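Local coordinates for cytochrome c family protein (Geobacter sulfurreducens, PDB 1RWJ) that probably carries electrons as part of a multidomain multiheme cytochrome c, this c7-type domain holding three covalently bound hemes, at residues V16-A20 against G77-P81. Residues are numbered along the deposited sequence; the frame is centred on the assembly and turned at random.
Sequences VADAA and GKCHP. With HEC (heme c), chain D.
The imidazole of H80, an axial ligand of a heme iron, is held between V16 and A19 and bonded to A17 O, just ahead of and at the start of strand 19-22. C79 and H80 end the CXXCH heme-binding motif of this c7-type domain, C76 supplying the other covalent link. Covalent and metal bonds attach 77-81 to the heme: C79 SG is joined to HEC CAC at 1.8 Å. H80 NE2 binds the iron, HEC FE, at 2.0 Å, with M51 SD as the second axial ligand.

Two hydrogen bonds tie the segments together. H80 ND1 donates to A17 O over 2.8 Å; the acceptor lies only 12° out of the ring plane, and the nitrogen sits nearly on the line of the carbonyl. Held at both nitrogens, the ring has its rotation fixed, and the carbonyl would be expected to make the imidazole a somewhat stronger electron donor to the iron. A20 N donates to C79 O, which A19 CA also approaches in a CA-H...O contact of 3.0 Å. On its other edge strand 19-22 pairs antiparallel with 8-11, through backbone hydrogen bonding of A19 with F11.

Apolar contacts sandwich the ring. V16 CG2, anti to its own nitrogen (CG1 at chi1 67°), lies over one face, 4.2 Å from the H80 ring centroid, while A19 CB lies over the opposite face; both are CH-pi contacts. V16 CG1 and A19 CB also reach the porphyrin, the latter at 3.5 Å from HEC C2D. On the side away from this porphyrin, A20 CB meets P81 CD in an apolar contact at 4.3 Å.

Water completes the join: one molecule donates to A20 O and K78 O, and another links D18 O with P81 O, lying 2.6 Å from D18 O.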
ATOM      1  N   VAL A  16      -8.906  13.775   2.399  1.00 33.92           N
ATOM      2  CA  VAL A  16      -8.926  12.626   3.291  1.00 32.14           C
ATOM      3  C   VAL A  16      -7.627  12.557   4.087  1.00 30.35           C
ATOM      4  O   VAL A  16      -6.619  13.140   3.693  1.00 30.70           O
ATOM      5  CB  VAL A  16      -9.095  11.315   2.487  1.00 31.84           C
ATOM      6  CG1 VAL A  16      -7.864  11.070   1.629  1.00 31.70           C
ATOM      7  CG2 VAL A  16      -9.340  10.148   3.425  1.00 31.88           C
ATOM      8  N   ALA A  17      -7.659  11.852   5.212  1.00 30.00           N
ATOM      9  CA  ALA A  17      -6.471  11.701   6.042  1.00 30.38           C
ATOM     10  C   ALA A  17      -5.434  10.936   5.229  1.00 30.48           C
ATOM     11  O   ALA A  17      -5.779  10.035   4.466  1.00 28.81           O
ATOM     12  CB  ALA A  17      -6.810  10.936   7.314  1.00 30.80           C
ATOM     13  N   ASP A  18      -4.163  11.294   5.388  1.00 30.79           N
ATOM     14  CA  ASP A  18      -3.107  10.620   4.645  1.00 30.34           C
ATOM     15  C   ASP A  18      -3.138   9.119   4.894  1.00 28.42           C
ATOM     16  O   ASP A  18      -3.546   8.663   5.961  1.00 27.31           O
ATOM     17  CB  ASP A  18      -1.740  11.179   5.036  1.00 32.57           C
ATOM     18  CG  ASP A  18      -1.658  12.678   4.865  1.00 35.42           C
ATOM     19  OD1 ASP A  18      -2.208  13.195   3.867  1.00 35.46           O
ATOM     20  OD2 ASP A  18      -1.038  13.336   5.724  1.00 39.12           O
ATOM     21  N   ALA A  19      -2.715   8.351   3.896  1.00 26.68           N
ATOM     22  CA  ALA A  19      -2.694   6.901   4.017  1.00 25.24           C
ATOM     23  C   ALA A  19      -1.404   6.449   4.685  1.00 24.27           C
ATOM     24  O   ALA A  19      -0.417   7.189   4.725  1.00 25.01           O
ATOM     25  CB  ALA A  19      -2.823   6.261   2.648  1.00 23.88           C
ATOM     26  N   ALA A  20      -1.422   5.231   5.215  1.00 22.43           N
ATOM     27  CA  ALA A  20      -0.254   4.673   5.881  1.00 24.34           C
ATOM     28  C   ALA A  20      -0.115   3.189   5.581  1.00 23.66           C
ATOM     29  O   ALA A  20      -1.095   2.442   5.596  1.00 25.49           O
ATOM     30  CB  ALA A  20      -0.353   4.895   7.386  1.00 22.19           C
ATOM     31  N   GLY A  77     -10.801   4.015   7.013  1.00 29.01           N
ATOM     32  CA  GLY A  77     -10.025   4.276   8.210  1.00 29.80           C
ATOM     33  C   GLY A  77      -8.852   3.353   8.473  1.00 29.22           C
ATOM     34  O   GLY A  77      -7.887   3.756   9.118  1.00 29.84           O
ATOM     35  N   LYS A  78      -8.923   2.118   7.991  1.00 29.47           N
ATOM     36  CA  LYS A  78      -7.831   1.177   8.212  1.00 29.35           C
ATOM     37  C   LYS A  78      -6.531   1.634   7.561  1.00 28.45           C
ATOM     38  O   LYS A  78      -5.453   1.455   8.127  1.00 27.02           O
ATOM     39  CB  LYS A  78      -8.196  -0.214   7.688  1.00 31.15           C
ATOM     40  CG  LYS A  78      -9.222  -0.959   8.527  1.00 33.38           C
ATOM     41  CD  LYS A  78      -9.382  -2.388   8.027  1.00 36.02           C
ATOM     42  CE  LYS A  78     -10.382  -3.172   8.864  1.00 38.54           C
ATOM     43  NZ  LYS A  78     -10.503  -4.584   8.397  1.00 39.53           N
ATOM     44  N   CYS A  79      -6.631   2.230   6.378  1.00 26.66           N
ATOM     45  CA  CYS A  79      -5.445   2.694   5.664  1.00 26.06           C
ATOM     46  C   CYS A  79      -5.254   4.205   5.760  1.00 26.52           C
ATOM     47  O   CYS A  79      -4.156   4.714   5.533  1.00 25.47           O
ATOM     48  CB  CYS A  79      -5.523   2.284   4.197  1.00 24.87           C
ATOM     49  SG  CYS A  79      -5.722   0.497   3.904  1.00 22.83           S
ATOM     50  N   HIS A  80      -6.331   4.913   6.084  1.00 25.62           N
ATOM     51  CA  HIS A  80      -6.308   6.367   6.228  1.00 26.59           C
ATOM     52  C   HIS A  80      -6.657   6.661   7.690  1.00 28.65           C
ATOM     53  O   HIS A  80      -7.736   7.174   7.985  1.00 26.60           O
ATOM     54  CB  HIS A  80      -7.367   7.009   5.322  1.00 24.04           C
ATOM     55  CG  HIS A  80      -7.117   6.831   3.855  1.00 22.22           C
ATOM     56  ND1 HIS A  80      -6.365   7.693   3.090  1.00 18.81           N
ATOM     57  CD2 HIS A  80      -7.574   5.885   2.996  1.00 21.84           C
ATOM     58  CE1 HIS A  80      -6.394   7.258   1.819  1.00 20.44           C
ATOM     59  NE2 HIS A  80      -7.116   6.162   1.705  1.00 19.27           N
ATOM     60  N   PRO A  81      -5.743   6.345   8.623  1.00 30.76           N
ATOM     61  CA  PRO A  81      -6.000   6.584  10.048  1.00 32.18           C
ATOM     62  C   PRO A  81      -6.119   8.052  10.448  1.00 33.30           C
ATOM     63  O   PRO A  81      -5.600   8.917   9.714  1.00 34.62           O
ATOM     64  CB  PRO A  81      -4.820   5.893  10.723  1.00 32.48           C
ATOM     65  CG  PRO A  81      -3.712   6.124   9.740  1.00 33.27           C
ATOM     66  CD  PRO A  81      -4.381   5.820   8.415  1.00 31.38           C
TER
HETATM   67 FE   HEC D  92      -7.492   5.400  -0.113  1.00 18.82          FE
HETATM   68  CHA HEC D  92      -5.304   7.229  -1.966  1.00 17.61           C
HETATM   69  CHB HEC D  92      -9.791   7.916  -0.302  1.00 18.00           C
HETATM   70  CHC HEC D  92      -9.829   3.315   1.290  1.00 17.54           C
HETATM   71  CHD HEC D  92      -5.011   3.157   0.639  1.00 18.29           C
HETATM   72  NA  HEC D  92      -7.549   7.162  -0.980  1.00 18.09           N
HETATM   73  C1A HEC D  92      -6.598   7.716  -1.821  1.00 19.39           C
HETATM   74  C2A HEC D  92      -7.047   8.997  -2.341  1.00 19.03           C
HETATM   75  C3A HEC D  92      -8.231   9.262  -1.744  1.00 19.04           C
HETATM   76  C4A HEC D  92      -8.558   8.122  -0.919  1.00 18.18           C
HETATM   77  CMA HEC D  92      -9.059  10.533  -1.940  1.00 19.03           C
HETATM   78  CAA HEC D  92      -6.387   9.797  -3.466  1.00 19.81           C
HETATM   79  CBA HEC D  92      -6.550   9.135  -4.833  1.00 21.07           C
HETATM   80  CGA HEC D  92      -8.007   8.963  -5.222  1.00 21.52           C
HETATM   81  O1A HEC D  92      -8.711   9.985  -5.352  1.00 22.74           O
HETATM   82  O2A HEC D  92      -8.453   7.810  -5.391  1.00 21.27           O
HETATM   83  NB  HEC D  92      -9.397   5.553   0.324  1.00 18.20           N
HETATM   84  C1B HEC D  92     -10.178   6.699   0.279  1.00 19.54           C
HETATM   85  C2B HEC D  92     -11.503   6.436   0.799  1.00 19.65           C
HETATM   86  C3B HEC D  92     -11.555   5.115   1.120  1.00 20.32           C
HETATM   87  C4B HEC D  92     -10.232   4.574   0.857  1.00 19.72           C
HETATM   88  CMB HEC D  92     -12.600   7.475   1.009  1.00 19.15           C
HETATM   89  CAB HEC D  92     -12.764   4.292   1.559  1.00 22.12           C
HETATM   90  CBB HEC D  92     -13.904   4.245   0.552  1.00 21.44           C
HETATM   91  NC  HEC D  92      -7.446   3.609   0.722  1.00 17.98           N
HETATM   92  C1C HEC D  92      -8.512   2.860   1.236  1.00 18.76           C
HETATM   93  C2C HEC D  92      -8.072   1.576   1.732  1.00 19.24           C
HETATM   94  C3C HEC D  92      -6.717   1.539   1.565  1.00 18.15           C
HETATM   95  C4C HEC D  92      -6.334   2.796   0.933  1.00 18.25           C
HETATM   96  CMC HEC D  92      -8.947   0.512   2.385  1.00 18.97           C
HETATM   97  CAC HEC D  92      -5.742   0.474   2.088  1.00 18.23           C
HETATM   98  CBC HEC D  92      -5.941  -0.944   1.564  1.00 16.60           C
HETATM   99  ND  HEC D  92      -5.565   5.297  -0.470  1.00 16.55           N
HETATM  100  C1D HEC D  92      -4.664   4.346  -0.004  1.00 18.03           C
HETATM  101  C2D HEC D  92      -3.322   4.673  -0.449  1.00 17.65           C
HETATM  102  C3D HEC D  92      -3.418   5.762  -1.241  1.00 18.06           C
HETATM  103  C4D HEC D  92      -4.812   6.145  -1.260  1.00 17.29           C
HETATM  104  CMD HEC D  92      -2.041   3.962  -0.057  1.00 16.73           C
HETATM  105  CAD HEC D  92      -2.297   6.459  -2.003  1.00 19.25           C
HETATM  106  CBD HEC D  92      -1.723   5.679  -3.173  1.00 20.87           C
HETATM  107  CGD HEC D  92      -0.640   6.447  -3.910  1.00 21.43           C
HETATM  108  O1D HEC D  92       0.124   5.811  -4.669  1.00 19.92           O
HETATM  109  O2D HEC D  92      -0.558   7.684  -3.737  1.00 19.86           O
HETATM  110  O   HOH W   1      -3.476   9.463   8.421  1.00 41.41           O
HETATM  111  O   HOH W   2      -2.856   2.184   8.258  1.00 38.57           O